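Flagellar basal body protein (Helicobacter pylori, PDB 5NPY) probably builds the hook of the bacterial flagellum, the curved joint that links the rotary motor to the filament. Local coordinates at residues T160-D163 against E164-E167; A129-A132 against D133-V137; G545-E548 against E549-K553. One frame throughout, in Å; residues are numbered along the deposited sequence.

All three contacts are local, each made by one continuous piece of chain. Contact 1 is the surface start of helix 162-168. Contacts 2 and 3 are partly buried reversals of the chain; in each the turn starts at an aspartate, Asp-131 or Asp-547, and reaches a glycine three residues on. Contacts 1 and 2 belong to the hook protein D1 domain. Contacts 1 and 3 both lean on strand 499-509. Contact 2 joins two strands of a four-stranded sheet, while contact 3 precedes another, 555-559. In contact 1 carboxylates pair with cations and accept a hydroxyl and, weakly, a backbone N-H; in contact 2 an aspartate accepts backbone N-H groups; in contact 3 they pair with a lysine.

Contact 1: T160-D163 against E164-E167; sequences TARD and EDIE
Asp-165 OD1 is gripped by two cations. Arg-162 NH1 forms a salt bridge to it at 2.8 Å, and Lys-151 forms another from outside the two segments. The setting is the N-terminus of helix 162-168, with Ala-161 at the N-cap. The guanidinium and carboxylate planes are only 4° apart, and OD1 sits at the guanidinium edge. Arg-162 CB starts away from 164-167, but bends at chi2 and chi3 (62° and 63°) fold the end of the chain back to the carboxylate. The other oxygen, Asp-165 OD2, accepts a hydrogen bond from Thr-160 OG1 at 2.6 Å. The hydroxyl comes on the syn side, somewhat out of the carboxylate plane. Both carboxylate oxygens of this buried aspartate are therefore engaged, which probably stabilises its negative charge. The grip ties the residue before the N-cap to the first turn. Arg-162 and Asp-165 also touch Pro-501, so this side of the helix faces strand 499-509.

Glu-164 reaches back to the N-cap residue. Its OE2 takes a weak hydrogen bond from Ala-161 N at 3.4 Å. This resembles one half of a capping box, but the alanine at the N-cap cannot return the bond, so the box is not complete. The helical bond from Asp-165 N to Ala-161 O measures 3.2 Å. The next, from Ile-166 N to Arg-162 O, is 3.1 Å. Ile-166 lies across Arg-162 at about a right angle, with its CD1 3.7 Å from Arg-162 CG.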
loop_
_atom_site.group_PDB
_atom_site.type_symbol
_atom_site.label_atom_id
_atom_site.label_comp_id
_atom_site.label_asym_id
_atom_site.label_seq_id
_atom_site.Cartn_x
_atom_site.Cartn_y
_atom_site.Cartn_z
ATOM N N THR A 160 -15.422 3.781 -8.776
ATOM C CA THR A 160 -16.012 3.172 -7.591
ATOM C C THR A 160 -15.207 1.933 -7.222
ATOM O O THR A 160 -14.310 1.505 -7.954
ATOM C CB THR A 160 -17.489 2.792 -7.792
ATOM O OG1 THR A 160 -17.614 1.925 -8.924
ATOM C CG2 THR A 160 -18.351 4.022 -7.994
ATOM N N ALA A 161 -15.545 1.357 -6.068
ATOM C CA ALA A 161 -14.890 0.157 -5.562
ATOM C C ALA A 161 -15.539 -1.089 -6.150
ATOM O O ALA A 161 -16.765 -1.181 -6.233
ATOM C CB ALA A 161 -14.956 0.110 -4.033
ATOM N N ARG A 162 -14.699 -2.056 -6.537
ATOM C CA ARG A 162 -15.181 -3.230 -7.262
ATOM C C ARG A 162 -16.177 -4.046 -6.444
ATOM O O ARG A 162 -17.054 -4.703 -7.019
ATOM C CB ARG A 162 -14.001 -4.111 -7.680
ATOM C CG ARG A 162 -14.349 -5.163 -8.720
ATOM C CD ARG A 162 -14.829 -4.526 -10.020
ATOM N NE ARG A 162 -13.801 -3.701 -10.652
ATOM C CZ ARG A 162 -13.808 -2.369 -10.698
ATOM N NH1 ARG A 162 -14.803 -1.668 -10.157
ATOM N NH2 ARG A 162 -12.810 -1.731 -11.297
ATOM N N ASP A 163 -16.058 -4.018 -5.112
ATOM C CA ASP A 163 -16.975 -4.771 -4.259
ATOM C C ASP A 163 -18.415 -4.288 -4.426
ATOM O O ASP A 163 -19.326 -5.090 -4.660
ATOM C CB ASP A 163 -16.538 -4.662 -2.794
ATOM C CG ASP A 163 -15.300 -5.488 -2.485
ATOM O OD1 ASP A 163 -15.083 -6.520 -3.156
ATOM O OD2 ASP A 163 -14.547 -5.109 -1.561
ATOM N N GLU A 164 -18.638 -2.971 -4.310
ATOM C CA GLU A 164 -19.994 -2.438 -4.420
ATOM C C GLU A 164 -20.514 -2.501 -5.855
ATOM O O GLU A 164 -21.724 -2.659 -6.060
ATOM C CB GLU A 164 -20.055 -1.005 -3.875
ATOM C CG GLU A 164 -19.053 -0.022 -4.490
ATOM C CD GLU A 164 -18.658 1.119 -3.537
ATOM O OE1 GLU A 164 -18.861 0.973 -2.310
ATOM O OE2 GLU A 164 -18.139 2.161 -4.015
ATOM N N ASP A 165 -19.627 -2.390 -6.854
ATOM C CA ASP A 165 -20.045 -2.601 -8.238
ATOM C C ASP A 165 -20.697 -3.965 -8.401
ATOM O O ASP A 165 -21.831 -4.073 -8.885
ATOM C CB ASP A 165 -18.855 -2.473 -9.192
ATOM C CG ASP A 165 -18.484 -1.032 -9.481
ATOM O OD1 ASP A 165 -17.453 -0.799 -10.159
ATOM O OD2 ASP A 165 -19.216 -0.128 -9.019
ATOM N N ILE A 166 -19.995 -5.016 -7.964
ATOM C CA ILE A 166 -20.446 -6.391 -8.164
ATOM C C ILE A 166 -21.813 -6.620 -7.531
ATOM O O ILE A 166 -22.649 -7.354 -8.073
ATOM C CB ILE A 166 -19.387 -7.363 -7.613
ATOM C CG1 ILE A 166 -18.259 -7.528 -8.634
ATOM C CG2 ILE A 166 -20.006 -8.702 -7.236
ATOM C CD1 ILE A 166 -16.894 -7.715 -8.022
ATOM N N GLU A 167 -22.073 -5.990 -6.386
ATOM C CA GLU A 167 -23.365 -6.207 -5.747
ATOM C C GLU A 167 -24.477 -5.423 -6.435
ATOM O O GLU A 167 -25.604 -5.917 -6.531
ATOM C CB GLU A 167 -23.282 -5.874 -4.261
ATOM C CG GLU A 167 -22.757 -7.046 -3.446
ATOM C CD GLU A 167 -22.175 -6.621 -2.119
ATOM O OE1 GLU A 167 -20.959 -6.844 -1.904
ATOM O OE2 GLU A 167 -22.936 -6.060 -1.298
#

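Contact 2: A129-A132 against D133-V137; sequences ARDA and DGYLV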
loop_
_atom_site.group_PDB
_atom_site.type_symbol
_atom_site.label_atom_id
_atom_site.label_comp_id
_atom_site.label_asym_id
_atom_site.label_seq_id
_atom_site.Cartn_x
_atom_site.Cartn_y
_atom_site.Cartn_z
ATOM N N ALA A 129 -26.676 0.423 -31.376
ATOM C CA ALA A 129 -25.777 1.509 -31.729
ATOM C C ALA A 129 -26.047 2.671 -30.787
ATOM O O ALA A 129 -27.040 2.681 -30.056
ATOM C CB ALA A 129 -25.951 1.922 -33.192
ATOM N N ARG A 130 -25.144 3.648 -30.798
ATOM C CA ARG A 130 -25.276 4.841 -29.972
ATOM C C ARG A 130 -25.903 5.965 -30.785
ATOM O O ARG A 130 -25.491 6.217 -31.923
ATOM C CB ARG A 130 -23.924 5.307 -29.425
ATOM C CG ARG A 130 -22.924 4.211 -29.143
ATOM C CD ARG A 130 -21.728 4.772 -28.400
ATOM N NE ARG A 130 -20.485 4.155 -28.853
ATOM C CZ ARG A 130 -19.311 4.313 -28.251
ATOM N NH1 ARG A 130 -19.231 5.056 -27.155
ATOM N NH2 ARG A 130 -18.225 3.718 -28.735
ATOM N N ASP A 131 -26.884 6.647 -30.196
ATOM C CA ASP A 131 -27.395 7.873 -30.793
ATOM C C ASP A 131 -26.398 9.004 -30.511
ATOM O O ASP A 131 -25.297 8.780 -29.993
ATOM C CB ASP A 131 -28.817 8.159 -30.300
ATOM C CG ASP A 131 -28.880 8.533 -28.829
ATOM O OD1 ASP A 131 -27.857 8.417 -28.132
ATOM O OD2 ASP A 131 -29.968 8.930 -28.354
ATOM N N ALA A 132 -26.777 10.241 -30.848
ATOM C CA ALA A 132 -25.837 11.361 -30.770
ATOM C C ALA A 132 -25.256 11.539 -29.371
ATOM O O ALA A 132 -24.128 12.025 -29.226
ATOM C CB ALA A 132 -26.520 12.655 -31.221
ATOM N N ASP A 133 -25.996 11.142 -28.336
ATOM C CA ASP A 133 -25.606 11.381 -26.953
ATOM C C ASP A 133 -25.071 10.133 -26.268
ATOM O O ASP A 133 -24.975 10.109 -25.040
ATOM C CB ASP A 133 -26.791 11.940 -26.172
ATOM C CG ASP A 133 -27.489 13.051 -26.917
ATOM O OD1 ASP A 133 -28.334 12.740 -27.787
ATOM O OD2 ASP A 133 -27.177 14.232 -26.647
ATOM N N GLY A 134 -24.732 9.097 -27.034
ATOM C CA GLY A 134 -24.163 7.896 -26.459
ATOM C C GLY A 134 -25.145 6.960 -25.793
ATOM O O GLY A 134 -24.735 6.162 -24.946
ATOM N N TYR A 135 -26.432 7.035 -26.133
ATOM C CA TYR A 135 -27.415 6.074 -25.642
ATOM C C TYR A 135 -27.462 4.878 -26.580
ATOM O O TYR A 135 -27.409 5.040 -27.800
ATOM C CB TYR A 135 -28.813 6.697 -25.537
ATOM C CG TYR A 135 -29.066 7.509 -24.284
ATOM C CD1 TYR A 135 -28.841 8.881 -24.257
ATOM C CD2 TYR A 135 -29.534 6.904 -23.129
ATOM C CE1 TYR A 135 -29.071 9.623 -23.107
ATOM C CE2 TYR A 135 -29.765 7.635 -21.975
ATOM C CZ TYR A 135 -29.533 8.991 -21.969
ATOM O OH TYR A 135 -29.763 9.706 -20.817
ATOM N N LEU A 136 -27.557 3.679 -26.005
ATOM C CA LEU A 136 -27.741 2.477 -26.813
ATOM C C LEU A 136 -29.169 2.435 -27.340
ATOM O O LEU A 136 -30.126 2.574 -26.574
ATOM C CB LEU A 136 -27.445 1.210 -26.007
ATOM C CG LEU A 136 -26.134 1.098 -25.228
ATOM C CD1 LEU A 136 -25.845 -0.357 -24.911
ATOM C CD2 LEU A 136 -24.975 1.730 -25.989
ATOM N N VAL A 137 -29.311 2.253 -28.653
ATOM C CA VAL A 137 -30.608 2.291 -29.317
ATOM C C VAL A 137 -30.663 1.194 -30.367
ATOM O O VAL A 137 -29.639 0.804 -30.936
ATOM C CB VAL A 137 -30.887 3.657 -29.978
ATOM C CG1 VAL A 137 -31.109 4.742 -28.921
ATOM C CG2 VAL A 137 -29.748 4.023 -30.962
#
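Asp-131 and Tyr-135 lie side by side and point the same way at the end of a beta hairpin. The hairpin joins strands 127-130 and 136-137. Its type I turn runs from Asp-131 to Gly-134. Gly-134, with positive phi, takes the first position of a G1 bulge that it makes with Tyr-135 opposite Asp-131. From Asp-131 CB the nearest apolar neighbour is Val-137 CG2, at 4.3 Å. CG follows, 3.8 Å from Tyr-135 CB. Chi1 of 69° places the carboxylate between the backbone N and the carbonyl carbon, over the turn. There OD1 accepts the N-H of Tyr-135 at 2.8 Å, on the syn side and 29° out of the carboxylate plane. OD1 also takes a weak bond from Asp-133 N, as in an Asx turn, and lies at the edge of the tyrosine ring. The carboxylate stands almost perpendicular to that ring. OD2 is 4.2 Å from Asp-133 OD1, a pair of like charges.

Backbone bonds close the hairpin. Gly-134 N binds Asp-131 O, and Asp-131 N binds Tyr-135 O. Ala-129 and Val-137 form the hydrogen-bonded pair beyond, with Val-137 N to Ala-129 O at 2.7 Å. Arg-130 and Leu-136 are the non-hydrogen-bonded pair, and both touch Phe-87 on the neighbouring strand. Arg-130 CB lies 3.9 Å from Gly-134 CA. Val-137 CG2 rests 3.2 Å from Ala-129 O.

Contact 3: G545-E548 against E549-K553; sequences GWDE and EGKLK
Backbone hydrogen bonds join Gly-545 to Lys-553 and Asp-547 to Gly-550, in the loop between strands 543-544 and 555-559. Lys-553 N gives a nearly straight bond to Gly-545 O at 2.8 Å, and Gly-550 N binds Asp-547 O at 3.1 Å. Asp-547 N also binds Lys-551 O, but that oxygen is less surely placed. So is Asp-547 OD2, whose bond from Lys-551 N is modelled as very short and is doubtful.

The charged groups form a small network. Lys-551 NZ makes a salt bridge to Glu-549 OE1 at 2.9 Å and a long one to Asp-547 OD1 at 4.0 Å. Glu-549 is poorly ordered, so this grouping is probably loose.

One apolar contact joins two buried residues. Leu-552 CD2 meets the edge of the Trp-546 ring, 4.0 Å from CE3, and Leu-552 also touches strand 499-509. Separately, Arg-504 makes a cation-pi contact with the ring, and Trp-546 NE1 binds Gly-171 O. Lys-553 CG lies 3.9 Å from Asp-547 CB.

The bond pattern and the positive phi of Gly-550 (94°) are consistent with a type I turn with a G1 bulge in a hairpin-like loop, though one of its bonds ends on a doubtful oxygen.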
loop_
_atom_site.group_PDB
_atom_site.type_symbol
_atom_site.label_atom_id
_atom_site.label_comp_id
_atom_site.label_asym_id
_atom_site.label_seq_id
_atom_site.Cartn_x
_atom_site.Cartn_y
_atom_site.Cartn_z
ATOM N N GLY A 545 -32.533 -12.067 -15.683
ATOM C CA GLY A 545 -31.708 -12.966 -16.475
ATOM C C GLY A 545 -30.564 -13.609 -15.723
ATOM O O GLY A 545 -30.033 -14.626 -16.181
ATOM N N TRP A 546 -30.189 -13.056 -14.573
ATOM C CA TRP A 546 -28.986 -13.439 -13.854
ATOM C C TRP A 546 -29.332 -13.789 -12.416
ATOM O O TRP A 546 -30.291 -13.259 -11.848
ATOM C CB TRP A 546 -27.951 -12.305 -13.880
ATOM C CG TRP A 546 -28.538 -10.942 -13.545
ATOM C CD1 TRP A 546 -28.844 -10.453 -12.298
ATOM C CD2 TRP A 546 -28.884 -9.902 -14.475
ATOM N NE1 TRP A 546 -29.353 -9.178 -12.399
ATOM C CE2 TRP A 546 -29.388 -8.814 -13.720
ATOM C CE3 TRP A 546 -28.823 -9.787 -15.867
ATOM C CZ2 TRP A 546 -29.815 -7.620 -14.316
ATOM C CZ3 TRP A 546 -29.244 -8.606 -16.455
ATOM C CH2 TRP A 546 -29.738 -7.539 -15.681
ATOM N N ASP A 547 -28.524 -14.667 -11.824
ATOM C CA ASP A 547 -28.757 -15.164 -10.470
ATOM C C ASP A 547 -28.245 -14.160 -9.434
ATOM O O ASP A 547 -27.867 -13.030 -9.757
ATOM C CB ASP A 547 -28.107 -16.534 -10.300
ATOM C CG ASP A 547 -26.757 -16.630 -10.993
ATOM O OD1 ASP A 547 -26.247 -17.760 -11.140
ATOM O OD2 ASP A 547 -26.212 -15.581 -11.406
ATOM N N GLU A 548 -28.237 -14.558 -8.158
ATOM C CA GLU A 548 -27.676 -13.696 -7.124
ATOM C C GLU A 548 -26.172 -13.528 -7.280
ATOM O O GLU A 548 -25.621 -12.524 -6.813
ATOM C CB GLU A 548 -27.993 -14.238 -5.729
ATOM C CG GLU A 548 -29.480 -14.308 -5.385
ATOM C CD GLU A 548 -30.135 -15.611 -5.828
ATOM O OE1 GLU A 548 -29.923 -16.028 -6.988
ATOM O OE2 GLU A 548 -30.862 -16.221 -5.012
ATOM N N GLU A 549 -25.511 -14.402 -8.006
ATOM C CA GLU A 549 -24.094 -14.186 -8.180
ATOM C C GLU A 549 -23.792 -13.193 -9.282
ATOM O O GLU A 549 -22.699 -12.644 -9.349
ATOM C CB GLU A 549 -23.399 -15.482 -8.511
ATOM C CG GLU A 549 -24.050 -16.676 -7.899
ATOM C CD GLU A 549 -23.688 -17.924 -8.630
ATOM O OE1 GLU A 549 -22.482 -18.241 -8.687
ATOM O OE2 GLU A 549 -24.592 -18.583 -9.169
ATOM N N GLY A 550 -24.764 -12.945 -10.139
ATOM C CA GLY A 550 -24.546 -12.085 -11.267
ATOM C C GLY A 550 -24.153 -12.903 -12.475
ATOM O O GLY A 550 -23.508 -12.408 -13.362
ATOM N N LYS A 551 -24.534 -14.169 -12.496
ATOM C CA LYS A 551 -24.225 -15.037 -13.585
ATOM C C LYS A 551 -25.522 -15.268 -14.284
ATOM O O LYS A 551 -26.513 -15.578 -13.663
ATOM C CB LYS A 551 -23.658 -16.344 -13.061
ATOM C CG LYS A 551 -23.255 -17.338 -14.133
ATOM C CD LYS A 551 -22.609 -18.591 -13.544
ATOM C CE LYS A 551 -23.458 -19.219 -12.463
ATOM N NZ LYS A 551 -22.678 -19.542 -11.256
ATOM N N LEU A 552 -25.524 -15.111 -15.592
ATOM C CA LEU A 552 -26.725 -15.297 -16.356
ATOM C C LEU A 552 -27.142 -16.734 -16.203
ATOM O O LEU A 552 -26.331 -17.631 -16.292
ATOM C CB LEU A 552 -26.474 -14.940 -17.815
ATOM C CG LEU A 552 -26.454 -13.464 -18.174
ATOM C CD1 LEU A 552 -25.819 -13.227 -19.473
ATOM C CD2 LEU A 552 -27.810 -12.941 -18.187
ATOM N N LYS A 553 -28.420 -16.959 -15.996
ATOM C CA LYS A 553 -28.892 -18.308 -15.777
ATOM C C LYS A 553 -29.230 -19.171 -16.963
ATOM O O LYS A 553 -29.044 -20.349 -16.926
ATOM C CB LYS A 553 -30.092 -18.267 -14.878
ATOM C CG LYS A 553 -29.827 -17.767 -13.544
ATOM C CD LYS A 553 -31.102 -17.678 -12.779
ATOM C CE LYS A 553 -31.805 -16.416 -13.073
ATOM N NZ LYS A 553 -33.148 -16.407 -12.535
#